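Local coordinates for protein flavin prenyltransferase UbiX (Aquifex aeolicus, PDB 2EJB) that probably acts as a metal-independent flavin prenyltransferase, joining a dimethylallyl group from dimethylallyl phosphate to FMN to make the prenylated flavin cofactor used by UbiD decarboxylases, at residues C7-S12 with V87-T92; N93-I98 with E136-I141. All blocks are in the same frame, centred on the assembly; numbering follows the deposited sequence.

Interaction 1 (C7-S12 with V87-T92)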
# COMPACT_ATOMS: atom_id res chain seq x y z
N CYS A 7 -13.80 4.11 -12.73
CA CYS A 7 -14.41 4.96 -11.73
C CYS A 7 -13.30 5.60 -10.91
O CYS A 7 -12.38 4.92 -10.46
CB CYS A 7 -15.31 4.14 -10.81
SG CYS A 7 -16.62 3.21 -11.64
N ILE A 8 -13.39 6.91 -10.72
CA ILE A 8 -12.39 7.64 -9.95
C ILE A 8 -13.07 8.24 -8.73
O ILE A 8 -13.94 9.10 -8.85
CB ILE A 8 -11.74 8.74 -10.81
CG1 ILE A 8 -11.24 8.12 -12.12
CG2 ILE A 8 -10.59 9.39 -10.05
CD1 ILE A 8 -10.53 9.09 -13.04
N THR A 9 -12.68 7.77 -7.55
CA THR A 9 -13.27 8.24 -6.30
C THR A 9 -12.42 9.30 -5.61
O THR A 9 -11.29 9.56 -6.01
CB THR A 9 -13.50 7.08 -5.32
OG1 THR A 9 -12.23 6.51 -4.95
CG2 THR A 9 -14.36 6.01 -5.96
N GLY A 10 -13.00 9.90 -4.58
CA GLY A 10 -12.32 10.94 -3.83
C GLY A 10 -11.36 10.40 -2.79
O GLY A 10 -11.74 10.16 -1.63
N ALA A 11 -10.11 10.21 -3.20
CA ALA A 11 -9.07 9.71 -2.32
C ALA A 11 -7.74 10.28 -2.82
O ALA A 11 -7.59 10.54 -4.01
CB ALA A 11 -9.04 8.18 -2.35
N SER A 12 -6.80 10.47 -1.91
CA SER A 12 -5.49 11.01 -2.29
C SER A 12 -4.85 10.04 -3.26
O SER A 12 -4.71 8.85 -2.97
CB SER A 12 -4.60 11.19 -1.06
OG SER A 12 -3.34 11.72 -1.42
N VAL A 87 -11.57 0.91 -10.31
CA VAL A 87 -12.00 1.90 -9.33
C VAL A 87 -10.65 2.40 -8.84
O VAL A 87 -10.09 1.90 -7.85
CB VAL A 87 -12.81 1.27 -8.17
CG1 VAL A 87 -13.17 2.33 -7.15
CG2 VAL A 87 -14.08 0.63 -8.72
N VAL A 88 -10.13 3.39 -9.56
CA VAL A 88 -8.81 3.96 -9.30
C VAL A 88 -8.82 5.49 -9.24
O VAL A 88 -9.06 6.16 -10.24
CB VAL A 88 -7.82 3.54 -10.41
CG1 VAL A 88 -6.45 4.12 -10.14
CG2 VAL A 88 -7.77 2.01 -10.52
N PRO A 89 -8.59 6.06 -8.04
CA PRO A 89 -8.32 5.31 -6.81
C PRO A 89 -9.64 4.97 -6.13
O PRO A 89 -10.66 5.61 -6.40
CB PRO A 89 -7.49 6.28 -5.99
CG PRO A 89 -8.12 7.60 -6.34
CD PRO A 89 -8.31 7.49 -7.85
N CYS A 90 -9.62 3.97 -5.26
CA CYS A 90 -10.80 3.56 -4.52
C CYS A 90 -10.67 3.99 -3.06
O CYS A 90 -9.88 3.42 -2.32
CB CYS A 90 -10.96 2.03 -4.60
SG CYS A 90 -12.38 1.38 -3.69
N SER A 91 -11.46 4.98 -2.66
CA SER A 91 -11.43 5.49 -1.29
C SER A 91 -11.86 4.39 -0.33
O SER A 91 -12.50 3.42 -0.74
CB SER A 91 -12.38 6.69 -1.15
OG SER A 91 -13.74 6.31 -1.33
N THR A 92 -11.50 4.54 0.94
CA THR A 92 -11.86 3.54 1.94
C THR A 92 -13.37 3.44 2.05
O THR A 92 -13.91 2.37 2.33
CB THR A 92 -11.26 3.88 3.33
OG1 THR A 92 -11.61 5.22 3.71
CG2 THR A 92 -9.74 3.75 3.29

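Interaction 2 (N93-I98 with E136-I141)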
# COMPACT_ATOMS: atom_id res chain seq x y z
N ASN A 93 -14.05 4.56 1.82
CA ASN A 93 -15.50 4.59 1.88
C ASN A 93 -16.11 3.75 0.76
O ASN A 93 -17.00 2.94 0.99
CB ASN A 93 -16.01 6.05 1.80
CG ASN A 93 -17.52 6.14 1.64
OD1 ASN A 93 -18.02 6.42 0.56
ND2 ASN A 93 -18.24 5.89 2.72
N THR A 94 -15.62 3.95 -0.46
CA THR A 94 -16.11 3.19 -1.61
C THR A 94 -15.79 1.71 -1.43
O THR A 94 -16.60 0.85 -1.76
CB THR A 94 -15.47 3.70 -2.92
OG1 THR A 94 -16.04 4.98 -3.23
CG2 THR A 94 -15.73 2.74 -4.07
N LEU A 95 -14.60 1.43 -0.89
CA LEU A 95 -14.20 0.05 -0.65
C LEU A 95 -15.22 -0.61 0.26
O LEU A 95 -15.67 -1.73 0.00
CB LEU A 95 -12.83 0.01 0.03
CG LEU A 95 -12.45 -1.33 0.69
CD1 LEU A 95 -12.40 -2.44 -0.37
CD2 LEU A 95 -11.12 -1.19 1.41
N SER A 96 -15.60 0.10 1.31
CA SER A 96 -16.57 -0.40 2.28
C SER A 96 -17.94 -0.57 1.63
O SER A 96 -18.56 -1.62 1.74
CB SER A 96 -16.65 0.54 3.48
OG SER A 96 -17.57 0.06 4.44
N CYS A 97 -18.41 0.47 0.96
CA CYS A 97 -19.71 0.40 0.31
C CYS A 97 -19.84 -0.82 -0.61
O CYS A 97 -20.84 -1.55 -0.54
CB CYS A 97 -19.98 1.69 -0.47
SG CYS A 97 -20.32 3.10 0.64
N ILE A 98 -18.83 -1.06 -1.44
CA ILE A 98 -18.86 -2.19 -2.36
C ILE A 98 -18.78 -3.53 -1.61
O ILE A 98 -19.52 -4.46 -1.92
CB ILE A 98 -17.71 -2.08 -3.40
CG1 ILE A 98 -17.95 -0.85 -4.28
CG2 ILE A 98 -17.65 -3.32 -4.27
CD1 ILE A 98 -16.82 -0.56 -5.27
N GLU A 136 -10.42 -6.33 6.37
CA GLU A 136 -11.51 -7.25 6.12
C GLU A 136 -12.28 -6.90 4.86
O GLU A 136 -12.76 -7.79 4.16
CB GLU A 136 -12.43 -7.32 7.34
CG GLU A 136 -11.80 -8.10 8.49
CD GLU A 136 -12.69 -8.19 9.71
OE1 GLU A 136 -12.91 -7.15 10.36
OE2 GLU A 136 -13.17 -9.31 10.00
N ASN A 137 -12.41 -5.61 4.56
CA ASN A 137 -13.13 -5.21 3.36
C ASN A 137 -12.35 -5.68 2.14
O ASN A 137 -12.93 -6.17 1.17
CB ASN A 137 -13.31 -3.70 3.31
CG ASN A 137 -14.41 -3.22 4.25
OD1 ASN A 137 -14.48 -2.04 4.58
ND2 ASN A 137 -15.26 -4.13 4.67
N MET A 138 -11.03 -5.52 2.18
CA MET A 138 -10.19 -5.93 1.07
C MET A 138 -10.23 -7.45 0.92
O MET A 138 -10.21 -7.97 -0.18
CB MET A 138 -8.75 -5.45 1.26
CG MET A 138 -8.58 -3.94 1.12
SD MET A 138 -6.85 -3.38 1.15
CE MET A 138 -6.55 -3.36 2.89
N LEU A 139 -10.31 -8.14 2.05
CA LEU A 139 -10.35 -9.60 2.06
C LEU A 139 -11.65 -10.09 1.43
O LEU A 139 -11.66 -11.05 0.67
CB LEU A 139 -10.26 -10.14 3.48
CG LEU A 139 -9.13 -11.10 3.83
CD1 LEU A 139 -9.39 -11.68 5.21
CD2 LEU A 139 -9.04 -12.22 2.80
N LYS A 140 -12.75 -9.43 1.78
CA LYS A 140 -14.04 -9.81 1.23
C LYS A 140 -14.04 -9.58 -0.28
O LYS A 140 -14.49 -10.45 -1.03
CB LYS A 140 -15.17 -9.01 1.89
CG LYS A 140 -16.54 -9.33 1.31
CD LYS A 140 -17.59 -9.62 2.36
CE LYS A 140 -18.85 -10.20 1.72
NZ LYS A 140 -19.99 -10.33 2.68
N ILE A 141 -13.53 -8.43 -0.73
CA ILE A 141 -13.48 -8.15 -2.17
C ILE A 141 -12.69 -9.27 -2.85
O ILE A 141 -13.14 -9.87 -3.83
CB ILE A 141 -12.75 -6.81 -2.48
CG1 ILE A 141 -13.57 -5.62 -1.97
CG2 ILE A 141 -12.49 -6.70 -3.99
CD1 ILE A 141 -14.96 -5.54 -2.52

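Interaction 1 (C7-S12 with V87-T92)
T9 leans across to the backbone of P89 and S91, where two neighbouring parallel strands run out into loops. Just before it, C7 pairs with V87, their side chains on the same face of the sheet, and V88 N reaches C7 O at 2.9 Å. Beyond the strand T9 N bonds P89 O (3.2 Å, N-H...O angle 152°), one residue past the regular parallel partner V88.

Along the T9 side chain, CB passes 3.4 Å from P89 O. OG1, placed between backbone N and carbonyl carbon (chi1 64°), accepts the S91 N hydrogen at 2.9 Å; its 2.3 Å separation from P89 O is too short to be trusted. CG2 lies beside P89 O (3.7 Å) and reaches V87 CG1 at 4.0 Å.

The peptide bond before P89 is cis, and the chain turns a corner there. The proline ring lies against I8 CG2 through its CD (3.7 Å), while its CG approaches A11 CB. S91 N-caps the next helix, its OG bound to T94 N. This is the Rossmann-like way of building a nucleotide site at strand ends, consistent with the predicted FMN contacts of G10, A11, S12, S91 and T92.

Strands 30-35 and 121-125 flank the pair. I107 of helix 106-117 packs on C7 and T9, while helix 14-26 covers V88 and P89 with Y16, L20 and V14.

Interaction 2 (N93-I98 with E136-I141)
Apolar helix-to-helix packing joins helices 92-100 and 132-143 over the edge region of the parallel sheet, with L95 meeting N137, M138 and I141. The axes of the two short segments come within 9.3 Å and cross at 50°; six residues, three from each helix, make the contact.

L95 carries most of it. With CG anti to the backbone N (chi1 164°), the side chain extends towards the other helix and its branches part around the N137 CB: CG lies 3.6 Å from that atom, CD1 goes on to I141 CG1 at 3.7 Å, and CD2 meets M138 CG at 3.8 Å. The leucine and methionine side chains cross at about a right angle. One turn further along, I98 CG2 meets I141 CD1 at 3.9 Å, so the isoleucine at 141 touches both residues.

In an open, Rossmann-like alpha/beta fold, neighbouring helices on one side of the parallel sheet pack on each other as well as on the strands, as here. Helix 92-100 follows strand 82-90, whereas helix 132-143 lies in the beta-alpha-beta crossover from strand 121-125 to its neighbour 147-150. V148 of that last strand supports M138 and I141 from the sheet, and A99 adds to the packing on N137 and I141.

On its more exposed side the contact takes in polar atoms. The carbonyl oxygen of the N137 amide, OD1, rests against helix 92-100, 3.5 Å from S96 CA and equally near S96 CB. The first turn of this helix includes N93 and T94, predicted to bind FMN. On helix 132-143, E136 forms a salt bridge with R143 of the second subunit, whose L135 also packs on M138.

Interactions 1 and 2 follow one another along the chain, their centres 12 Å apart, joined where strand 82-90 passes directly into helix 92-100. Interaction 1 lies at the strand ends in the middle of the six-stranded sheet; interaction 2 lies further out, among helices beside the edge strand 147-150. They also touch through side chains: T9 CG2 lies 3.4 Å from T94 OG1, and V87 CG1 packs on T94 CG2. The predicted FMN site draws residues from 7-12, 87-92 and the start of 93-98, so it includes part of a helix whose first turn packs on T9 and V87 of interaction 1 and which packs further along against 136-141, close to the subunit interface.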